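Local structure of lectin 2 (4TQJ) at residues K115-L120 against H172-A177; V139-N144 against T154-D159; G247-W252 against G273-W278. The protein recognises N-acetylglucosamine at the non-reducing ends of glycans, acting as a fungal sugar-binding lectin with a beta-propeller fold. The protein carries 1 engineered substitution. All coordinates share one frame; numbering follows the deposited sequence.

Contact 1: K115-L120 against H172-A177; sequences KHLRYL and HLRFLA
With CG beside the backbone N and anti to the carbonyl carbon (chi1 -66°), Tyr-119 sends its ring across to Arg-174, whose chain bends at chi3 (-68°), its guanidinium end lying near Lys-115. Tyr-119 OH donates to Arg-174 O over 2.8 Å, almost head-on to the carbonyl, and that oxygen lies in the plane of the ring at its edge. Nearer the ring's root, Leu-176 CD1 meets Tyr-119 CD2 obliquely at 3.7 Å. Leu-117 lays its CD1 methyl over one face of the guanidinium, 3.7 Å from Arg-174 NE. The cationic end reaches Lys-115 O through two waters: one lies 2.9 Å from Arg-174 NH1, the other 2.7 Å from Arg-174 NH2. Arg-174 NH1 is also bonded to Phe-160 O, which helps fix the rotation of the group. Strands 117-120 and 173-177 run nearly parallel (11°), their axes 9.5 Å apart at the closest, too far for backbone pairing, so side chains and water fill the seam between two propeller blades. Strand 117-121 pairs with strand 130-134 of its own blade, from which Phe-134 and Ile-132 also touch Arg-174 and Leu-176, respectively, while strand 173-177 lies between strands 4-5 and 186-190.

Contact 2: V139-N144 against T154-D159; sequences VLVSRN and TLVLKD
A beta hairpin with a beta bulge in strand 154-157 joins Val-139 to Leu-157 and Val-141 to Thr-154, in the two outer strands of a propeller blade. Val-139 forms a hydrogen-bonded antiparallel pair with Leu-157, and Leu-140 a non-hydrogen-bonded one with Leu-155, leaving Val-156 as the extra residue. Around the bulge, Val-139 N donates to Leu-157 O (2.9 Å) and Val-156 N to Val-139 O (3.0 Å). Val-141 and Thr-154 exchange two bonds, from Val-141 N to Thr-154 O at 2.8 Å and back from Thr-154 N to Val-141 O, the latter donor standing above the carbonyl plane. Thr-154 O is also approached by the CA-H of Leu-140, at 3.3 Å from CA. With CG1 anti to the carbonyl carbon (chi1 -54°), Val-156 turns CG2 to within 3.8 Å of Val-141 CG2, and CG1 reaches Val-141 CB. On the opposite face Leu-140 bends its CD1 over the neighbouring backbone, a tight 3.4 Å from Leu-155 CA. Polar matching across the hairpin is thus carried by backbone amides and carbonyls, while the side chains add apolar contacts with one another and with the backbone; the bonds set the register, and Val-139 and Leu-157 carry the apolar face on to Ile-187 of the next blade.

Contact 3: G247-W252 against G273-W278; sequences GKAGCW and GTDKGW
Gly-247 O and Lys-248 O receive the amides of Thr-274 and Asp-275, so the turn of a beta hairpin, closed by Gly-247 N bonding to Gly-250 O, docks on the start of a 3-10 turn at 274-276. Hairpin strands 242-246 and 251-254 belong to one propeller blade, and the 3-10 turn lies in the loop leading to the next. Thr-274 N reaches Gly-247 O at 3.0 Å in the carbonyl plane; Asp-275 N reaches Lys-248 O at 2.9 Å. Gly-273, having no side chain, lets its CA come within 3.1 Å of Gly-247 O. The Lys-248 side chain runs out extended, CG anti to N (chi1 -177°), and bends only at its last torsion (chi4 -61°), which turns NZ onto the carboxylate of Asp-275. The resulting salt bridge measures 2.7 Å from Lys-248 NZ to Asp-275 OD1 and uses the syn lone pair of that oxygen. Thr-274 OG1 lies across the lysine chain, 3.6 Å from Lys-248 CG, at about a right angle. A water donates to Lys-248 O and accepts weakly from Gly-273 N. Within the loop, Gly-273 O accepts two amides, Lys-276 N and Trp-278 N, which arrive from opposite faces of its carbonyl plane.

In the fold
The three contacts sample different levels of one propeller. Contact 1, centred about 10 Å from the centre of the chain, joins inner strands of two successive blades. Contact 2 pairs the last two strands, on the outer side, of the first of these blades, and its strand 154-157 is followed in the chain by strand 173-177 of contact 1; their centres are about 12 Å apart, yet the nearest atoms stay about 7 Å from each other. Contact 3 lies in the blade after the second of these, and so two beyond that of contact 2, near the periphery like contact 2, with its centre about 25 Å from that of contact 1 and about 37 Å from that of contact 2.

Contact 1: K115-L120 against H172-A177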
loop_
_atom_site.group_PDB
_atom_site.type_symbol
_atom_site.label_atom_id
_atom_site.label_comp_id
_atom_site.label_asym_id
_atom_site.label_seq_id
_atom_site.Cartn_x
_atom_site.Cartn_y
_atom_site.Cartn_z
ATOM N N LYS A 115 -31.504 -12.257 -10.917
ATOM C CA LYS A 115 -31.393 -12.866 -12.243
ATOM C C LYS A 115 -29.993 -12.726 -12.849
ATOM O O LYS A 115 -29.547 -13.578 -13.616
ATOM C CB LYS A 115 -32.415 -12.237 -13.199
ATOM C CG LYS A 115 -33.853 -12.214 -12.666
ATOM C CD LYS A 115 -34.806 -11.541 -13.659
ATOM C CE LYS A 115 -34.966 -12.367 -14.928
ATOM N NZ LYS A 115 -35.918 -11.757 -15.931
ATOM N N HIS A 116 -29.305 -11.643 -12.502
ATOM C CA HIS A 116 -28.072 -11.283 -13.177
ATOM C C HIS A 116 -26.866 -11.175 -12.242
ATOM O O HIS A 116 -27.008 -11.050 -11.022
ATOM C CB HIS A 116 -28.273 -9.965 -13.925
ATOM C CG HIS A 116 -29.563 -9.897 -14.679
ATOM N ND1 HIS A 116 -30.579 -9.030 -14.341
ATOM C CD2 HIS A 116 -30.008 -10.602 -15.746
ATOM C CE1 HIS A 116 -31.592 -9.198 -15.171
ATOM N NE2 HIS A 116 -31.269 -10.143 -16.033
ATOM N N LEU A 117 -25.681 -11.228 -12.843
ATOM C CA LEU A 117 -24.420 -10.997 -12.146
ATOM C C LEU A 117 -23.718 -9.820 -12.794
ATOM O O LEU A 117 -23.675 -9.733 -14.013
ATOM C CB LEU A 117 -23.511 -12.222 -12.266
ATOM C CG LEU A 117 -24.088 -13.508 -11.674
ATOM C CD1 LEU A 117 -23.355 -14.741 -12.204
ATOM C CD2 LEU A 117 -24.028 -13.425 -10.158
ATOM N N ARG A 118 -23.152 -8.936 -11.978
ATOM C CA ARG A 118 -22.340 -7.832 -12.467
ATOM C C ARG A 118 -20.984 -7.843 -11.779
ATOM O O ARG A 118 -20.909 -7.848 -10.558
ATOM C CB ARG A 118 -23.065 -6.494 -12.249
ATOM C CG ARG A 118 -24.129 -6.213 -13.317
ATOM C CD ARG A 118 -25.206 -5.217 -12.856
ATOM N NE ARG A 118 -26.078 -5.772 -11.825
ATOM C CZ ARG A 118 -27.058 -5.096 -11.231
ATOM N NH1 ARG A 118 -27.307 -3.846 -11.583
ATOM N NH2 ARG A 118 -27.803 -5.674 -10.294
ATOM N N TYR A 119 -19.922 -7.857 -12.578
ATOM C CA TYR A 119 -18.546 -7.923 -12.083
ATOM C C TYR A 119 -17.728 -6.783 -12.659
ATOM O O TYR A 119 -18.100 -6.188 -13.671
ATOM C CB TYR A 119 -17.871 -9.207 -12.555
ATOM C CG TYR A 119 -18.426 -10.513 -12.021
ATOM C CD1 TYR A 119 -18.866 -10.636 -10.713
ATOM C CD2 TYR A 119 -18.468 -11.639 -12.833
ATOM C CE1 TYR A 119 -19.362 -11.857 -10.236
ATOM C CE2 TYR A 119 -18.948 -12.848 -12.366
ATOM C CZ TYR A 119 -19.399 -12.954 -11.076
ATOM O OH TYR A 119 -19.858 -14.173 -10.618
ATOM N N LEU A 120 -16.599 -6.503 -12.022
ATOM C CA LEU A 120 -15.603 -5.578 -12.555
ATOM C C LEU A 120 -14.296 -6.327 -12.722
ATOM O O LEU A 120 -13.814 -6.950 -11.780
ATOM C CB LEU A 120 -15.397 -4.411 -11.594
ATOM C CG LEU A 120 -16.652 -3.567 -11.397
ATOM C CD1 LEU A 120 -16.598 -2.776 -10.087
ATOM C CD2 LEU A 120 -16.880 -2.669 -12.605
ATOM N N HIS A 172 -26.972 -22.748 -11.182
ATOM C CA HIS A 172 -25.718 -22.659 -11.934
ATOM C C HIS A 172 -24.748 -21.657 -11.321
ATOM O O HIS A 172 -25.145 -20.817 -10.514
ATOM C CB HIS A 172 -26.034 -22.258 -13.380
ATOM C CG HIS A 172 -27.157 -23.050 -13.981
ATOM N ND1 HIS A 172 -28.277 -22.459 -14.526
ATOM C CD2 HIS A 172 -27.352 -24.386 -14.074
ATOM C CE1 HIS A 172 -29.105 -23.398 -14.949
ATOM N NE2 HIS A 172 -28.568 -24.577 -14.687
ATOM N N LEU A 173 -23.481 -21.749 -11.721
ATOM C CA LEU A 173 -22.439 -20.847 -11.248
ATOM C C LEU A 173 -21.698 -20.232 -12.423
ATOM O O LEU A 173 -21.394 -20.913 -13.396
ATOM C CB LEU A 173 -21.434 -21.598 -10.376
ATOM C CG LEU A 173 -22.026 -22.252 -9.118
ATOM C CD1 LEU A 173 -21.049 -23.273 -8.568
ATOM C CD2 LEU A 173 -22.371 -21.187 -8.066
ATOM N N ARG A 174 -21.392 -18.944 -12.329
ATOM C CA ARG A 174 -20.652 -18.289 -13.390
ATOM C C ARG A 174 -19.517 -17.472 -12.801
ATOM O O ARG A 174 -19.752 -16.532 -12.056
ATOM C CB ARG A 174 -21.586 -17.426 -14.249
ATOM C CG ARG A 174 -22.437 -18.259 -15.239
ATOM C CD ARG A 174 -23.675 -17.491 -15.704
ATOM N NE ARG A 174 -24.610 -17.308 -14.597
ATOM C CZ ARG A 174 -25.747 -16.619 -14.663
ATOM N NH1 ARG A 174 -26.116 -16.022 -15.788
ATOM N NH2 ARG A 174 -26.510 -16.514 -13.587
ATOM N N PHE A 175 -18.291 -17.856 -13.145
ATOM C CA PHE A 175 -17.090 -17.249 -12.579
ATOM C C PHE A 175 -16.191 -16.738 -13.704
ATOM O O PHE A 175 -16.398 -17.054 -14.868
ATOM C CB PHE A 175 -16.284 -18.276 -11.767
ATOM C CG PHE A 175 -17.032 -18.926 -10.627
ATOM C CD1 PHE A 175 -16.614 -20.167 -10.150
ATOM C CD2 PHE A 175 -18.097 -18.301 -10.001
ATOM C CE1 PHE A 175 -17.257 -20.784 -9.092
ATOM C CE2 PHE A 175 -18.746 -18.912 -8.937
ATOM C CZ PHE A 175 -18.318 -20.158 -8.483
ATOM N N LEU A 176 -15.173 -15.969 -13.343
ATOM C CA LEU A 176 -14.165 -15.535 -14.296
ATOM C C LEU A 176 -12.822 -15.994 -13.751
ATOM O O LEU A 176 -12.535 -15.799 -12.587
ATOM C CB LEU A 176 -14.178 -14.020 -14.452
ATOM C CG LEU A 176 -15.473 -13.352 -14.929
ATOM C CD1 LEU A 176 -15.363 -11.821 -14.785
ATOM C CD2 LEU A 176 -15.807 -13.768 -16.359
ATOM N N ALA A 177 -12.022 -16.640 -14.588
ATOM C CA ALA A 177 -10.721 -17.137 -14.172
ATOM C C ALA A 177 -9.900 -17.447 -15.404
ATOM O O ALA A 177 -10.446 -17.759 -16.449
ATOM C CB ALA A 177 -10.879 -18.393 -13.319
HETATM O O HOH W 1 -28.101 -13.919 -15.954
HETATM O O HOH W 2 -29.232 -16.248 -13.717
#

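Contact 2: V139-N144 against T154-D159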
loop_
_atom_site.group_PDB
_atom_site.type_symbol
_atom_site.label_atom_id
_atom_site.label_comp_id
_atom_site.label_asym_id
_atom_site.label_seq_id
_atom_site.Cartn_x
_atom_site.Cartn_y
_atom_site.Cartn_z
ATOM N N VAL A 139 -23.619 -12.108 -22.152
ATOM C CA VAL A 139 -22.588 -11.366 -21.439
ATOM C C VAL A 139 -22.441 -9.996 -22.065
ATOM O O VAL A 139 -22.056 -9.882 -23.225
ATOM C CB VAL A 139 -21.230 -12.061 -21.547
ATOM C CG1 VAL A 139 -20.159 -11.288 -20.768
ATOM C CG2 VAL A 139 -21.338 -13.492 -21.072
ATOM N N LEU A 140 -22.766 -8.964 -21.296
ATOM C CA LEU A 140 -22.632 -7.591 -21.746
ATOM C C LEU A 140 -21.348 -7.030 -21.180
ATOM O O LEU A 140 -21.075 -7.185 -19.986
ATOM C CB LEU A 140 -23.798 -6.735 -21.240
ATOM C CG LEU A 140 -25.140 -6.785 -21.961
ATOM C CD1 LEU A 140 -24.948 -6.532 -23.437
ATOM C CD2 LEU A 140 -25.845 -8.111 -21.724
ATOM N N VAL A 141 -20.560 -6.386 -22.032
ATOM C CA VAL A 141 -19.335 -5.738 -21.593
ATOM C C VAL A 141 -19.331 -4.261 -21.988
ATOM O O VAL A 141 -19.703 -3.904 -23.107
ATOM C CB VAL A 141 -18.085 -6.435 -22.172
ATOM C CG1 VAL A 141 -16.848 -5.567 -21.994
ATOM C CG2 VAL A 141 -17.878 -7.782 -21.512
ATOM N N SER A 142 -18.936 -3.402 -21.056
ATOM C CA SER A 142 -18.611 -2.027 -21.409
ATOM C C SER A 142 -17.138 -1.821 -21.146
ATOM O O SER A 142 -16.676 -1.928 -20.010
ATOM C CB SER A 142 -19.442 -1.010 -20.622
ATOM O OG SER A 142 -18.749 0.231 -20.560
ATOM N N ARG A 143 -16.395 -1.556 -22.211
ATOM C CA ARG A 143 -14.964 -1.372 -22.106
ATOM C C ARG A 143 -14.647 -0.074 -21.362
ATOM O O ARG A 143 -15.261 0.969 -21.599
ATOM C CB ARG A 143 -14.310 -1.420 -23.496
ATOM C CG ARG A 143 -14.228 -2.841 -24.057
ATOM C CD ARG A 143 -14.234 -2.924 -25.577
ATOM N NE ARG A 143 -12.923 -2.687 -26.166
ATOM C CZ ARG A 143 -12.454 -3.321 -27.239
ATOM N NH1 ARG A 143 -13.176 -4.253 -27.840
ATOM N NH2 ARG A 143 -11.246 -3.029 -27.703
ATOM N N ASN A 144 -13.685 -0.161 -20.454
ATOM C CA ASN A 144 -13.206 0.996 -19.714
ATOM C C ASN A 144 -12.166 1.708 -20.559
ATOM O O ASN A 144 -11.051 1.218 -20.723
ATOM C CB ASN A 144 -12.585 0.545 -18.387
ATOM C CG ASN A 144 -12.096 1.709 -17.531
ATOM O OD1 ASN A 144 -11.807 2.795 -18.035
ATOM N ND2 ASN A 144 -11.993 1.477 -16.224
ATOM N N THR A 154 -22.147 -3.631 -24.570
ATOM C CA THR A 154 -22.166 -4.412 -25.789
ATOM C C THR A 154 -22.317 -5.899 -25.504
ATOM O O THR A 154 -21.603 -6.471 -24.665
ATOM C CB THR A 154 -20.866 -4.175 -26.576
ATOM O OG1 THR A 154 -20.761 -2.782 -26.916
ATOM C CG2 THR A 154 -20.855 -4.992 -27.827
ATOM N N LEU A 155 -23.250 -6.530 -26.199
ATOM C CA LEU A 155 -23.427 -7.967 -26.064
ATOM C C LEU A 155 -22.259 -8.617 -26.778
ATOM O O LEU A 155 -22.184 -8.570 -28.000
ATOM C CB LEU A 155 -24.762 -8.391 -26.682
ATOM C CG LEU A 155 -25.193 -9.856 -26.580
ATOM C CD1 LEU A 155 -25.281 -10.301 -25.127
ATOM C CD2 LEU A 155 -26.540 -10.052 -27.268
ATOM N N VAL A 156 -21.335 -9.200 -26.019
ATOM C CA VAL A 156 -20.123 -9.771 -26.594
ATOM C C VAL A 156 -20.170 -11.291 -26.731
ATOM O O VAL A 156 -19.339 -11.884 -27.432
ATOM C CB VAL A 156 -18.857 -9.376 -25.793
ATOM C CG1 VAL A 156 -18.770 -7.878 -25.647
ATOM C CG2 VAL A 156 -18.848 -10.067 -24.431
ATOM N N LEU A 157 -21.133 -11.911 -26.059
ATOM C CA LEU A 157 -21.302 -13.354 -26.121
ATOM C C LEU A 157 -22.750 -13.713 -25.795
ATOM O O LEU A 157 -23.260 -13.332 -24.740
ATOM C CB LEU A 157 -20.359 -14.044 -25.134
ATOM C CG LEU A 157 -20.316 -15.575 -25.202
ATOM C CD1 LEU A 157 -19.688 -16.022 -26.521
ATOM C CD2 LEU A 157 -19.547 -16.162 -24.027
ATOM N N LYS A 158 -23.412 -14.437 -26.699
ATOM C CA LYS A 158 -24.810 -14.803 -26.509
ATOM C C LYS A 158 -24.966 -16.145 -25.796
ATOM O O LYS A 158 -25.447 -17.124 -26.371
ATOM C CB LYS A 158 -25.554 -14.812 -27.846
ATOM C CG LYS A 158 -25.582 -13.447 -28.551
ATOM C CD LYS A 158 -26.587 -13.435 -29.707
ATOM C CE LYS A 158 -26.661 -12.069 -30.380
ATOM N NZ LYS A 158 -27.594 -12.068 -31.553
ATOM N N ASP A 159 -24.575 -16.165 -24.525
ATOM C CA ASP A 159 -24.575 -17.375 -23.733
ATOM C C ASP A 159 -24.351 -16.964 -22.285
ATOM O O ASP A 159 -23.963 -15.828 -22.022
ATOM C CB ASP A 159 -23.451 -18.292 -24.182
ATOM C CG ASP A 159 -23.760 -19.759 -23.935
ATOM O OD1 ASP A 159 -24.675 -20.074 -23.126
ATOM O OD2 ASP A 159 -23.069 -20.598 -24.549
#

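Contact 3: G247-W252 against G273-W278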
loop_
_atom_site.group_PDB
_atom_site.type_symbol
_atom_site.label_atom_id
_atom_site.label_comp_id
_atom_site.label_asym_id
_atom_site.label_seq_id
_atom_site.Cartn_x
_atom_site.Cartn_y
_atom_site.Cartn_z
ATOM N N GLY A 247 -18.478 -31.852 -2.056
ATOM C CA GLY A 247 -19.657 -32.615 -2.402
ATOM C C GLY A 247 -20.212 -33.433 -1.255
ATOM O O GLY A 247 -20.312 -32.943 -0.138
ATOM N N LYS A 248 -20.596 -34.673 -1.542
ATOM C CA LYS A 248 -21.174 -35.548 -0.526
ATOM C C LYS A 248 -20.063 -36.253 0.222
ATOM O O LYS A 248 -19.924 -36.103 1.446
ATOM C CB LYS A 248 -22.088 -36.591 -1.192
ATOM C CG LYS A 248 -22.826 -37.529 -0.237
ATOM C CD LYS A 248 -23.560 -38.627 -1.016
ATOM C CE LYS A 248 -24.632 -39.318 -0.181
ATOM N NZ LYS A 248 -24.095 -39.995 1.025
ATOM N N ALA A 249 -19.265 -37.020 -0.522
ATOM C CA ALA A 249 -18.226 -37.863 0.075
ATOM C C ALA A 249 -17.010 -37.055 0.520
ATOM O O ALA A 249 -16.200 -37.546 1.300
ATOM C CB ALA A 249 -17.805 -38.989 -0.882
ATOM N N GLY A 250 -16.901 -35.808 0.059
ATOM C CA GLY A 250 -15.731 -34.985 0.363
ATOM C C GLY A 250 -15.429 -33.977 -0.738
ATOM O O GLY A 250 -16.346 -33.538 -1.415
ATOM N N CYS A 251 -14.156 -33.616 -0.918
ATOM C CA CYS A 251 -13.753 -32.682 -1.974
ATOM C C CYS A 251 -13.265 -33.392 -3.227
ATOM O O CYS A 251 -12.360 -34.238 -3.175
ATOM C CB CYS A 251 -12.649 -31.737 -1.491
ATOM S SG CYS A 251 -13.064 -30.801 -0.030
ATOM N N TRP A 252 -13.873 -33.021 -4.347
ATOM C CA TRP A 252 -13.554 -33.557 -5.658
ATOM C C TRP A 252 -12.825 -32.493 -6.476
ATOM O O TRP A 252 -13.251 -31.338 -6.489
ATOM C CB TRP A 252 -14.856 -33.887 -6.376
ATOM C CG TRP A 252 -15.561 -35.063 -5.784
ATOM C CD1 TRP A 252 -16.494 -35.053 -4.781
ATOM C CD2 TRP A 252 -15.395 -36.429 -6.171
ATOM N NE1 TRP A 252 -16.909 -36.342 -4.514
ATOM C CE2 TRP A 252 -16.254 -37.203 -5.359
ATOM C CE3 TRP A 252 -14.606 -37.074 -7.130
ATOM C CZ2 TRP A 252 -16.341 -38.595 -5.474
ATOM C CZ3 TRP A 252 -14.683 -38.464 -7.237
ATOM C CH2 TRP A 252 -15.555 -39.205 -6.419
ATOM N N GLY A 273 -17.517 -32.278 3.164
ATOM C CA GLY A 273 -18.753 -32.556 2.455
ATOM C C GLY A 273 -19.937 -32.922 3.341
ATOM O O GLY A 273 -19.809 -33.004 4.572
ATOM N N THR A 274 -21.092 -33.165 2.718
ATOM C CA THR A 274 -22.318 -33.406 3.492
ATOM C C THR A 274 -22.244 -34.673 4.340
ATOM O O THR A 274 -22.818 -34.732 5.432
ATOM C CB THR A 274 -23.552 -33.459 2.601
ATOM O OG1 THR A 274 -23.431 -34.554 1.676
ATOM C CG2 THR A 274 -23.685 -32.133 1.814
ATOM N N ASP A 275 -21.543 -35.688 3.843
ATOM C CA ASP A 275 -21.402 -36.926 4.609
ATOM C C ASP A 275 -20.764 -36.686 5.976
ATOM O O ASP A 275 -21.066 -37.395 6.933
ATOM C CB ASP A 275 -20.646 -38.007 3.829
ATOM C CG ASP A 275 -21.554 -38.788 2.886
ATOM O OD1 ASP A 275 -22.780 -38.539 2.905
ATOM O OD2 ASP A 275 -21.043 -39.648 2.127
ATOM N N LYS A 276 -19.901 -35.675 6.083
ATOM C CA LYS A 276 -19.253 -35.397 7.364
ATOM C C LYS A 276 -19.942 -34.293 8.172
ATOM O O LYS A 276 -19.430 -33.849 9.199
ATOM C CB LYS A 276 -17.769 -35.105 7.178
ATOM C CG LYS A 276 -16.995 -36.291 6.594
ATOM C CD LYS A 276 -15.947 -36.810 7.566
ATOM C CE LYS A 276 -15.386 -38.151 7.105
ATOM N NZ LYS A 276 -13.891 -38.164 7.148
ATOM N N GLY A 277 -21.106 -33.858 7.706
ATOM C CA GLY A 277 -21.917 -32.920 8.460
ATOM C C GLY A 277 -21.775 -31.456 8.074
ATOM O O GLY A 277 -22.335 -30.590 8.740
ATOM N N TRP A 278 -21.038 -31.175 7.000
ATOM C CA TRP A 278 -20.869 -29.800 6.574
ATOM C C TRP A 278 -22.130 -29.321 5.870
ATOM O O TRP A 278 -22.588 -29.941 4.904
ATOM C CB TRP A 278 -19.641 -29.651 5.681
ATOM C CG TRP A 278 -18.360 -29.954 6.404
ATOM C CD1 TRP A 278 -17.843 -31.189 6.661
ATOM C CD2 TRP A 278 -17.429 -29.006 6.953
ATOM N NE1 TRP A 278 -16.668 -31.074 7.358
ATOM C CE2 TRP A 278 -16.384 -29.747 7.544
ATOM C CE3 TRP A 278 -17.391 -27.606 7.023
ATOM C CZ2 TRP A 278 -15.290 -29.134 8.175
ATOM C CZ3 TRP A 278 -16.318 -26.996 7.671
ATOM C CH2 TRP A 278 -15.282 -27.760 8.236
HETATM O O HOH W 3 -17.599 -35.323 3.304
#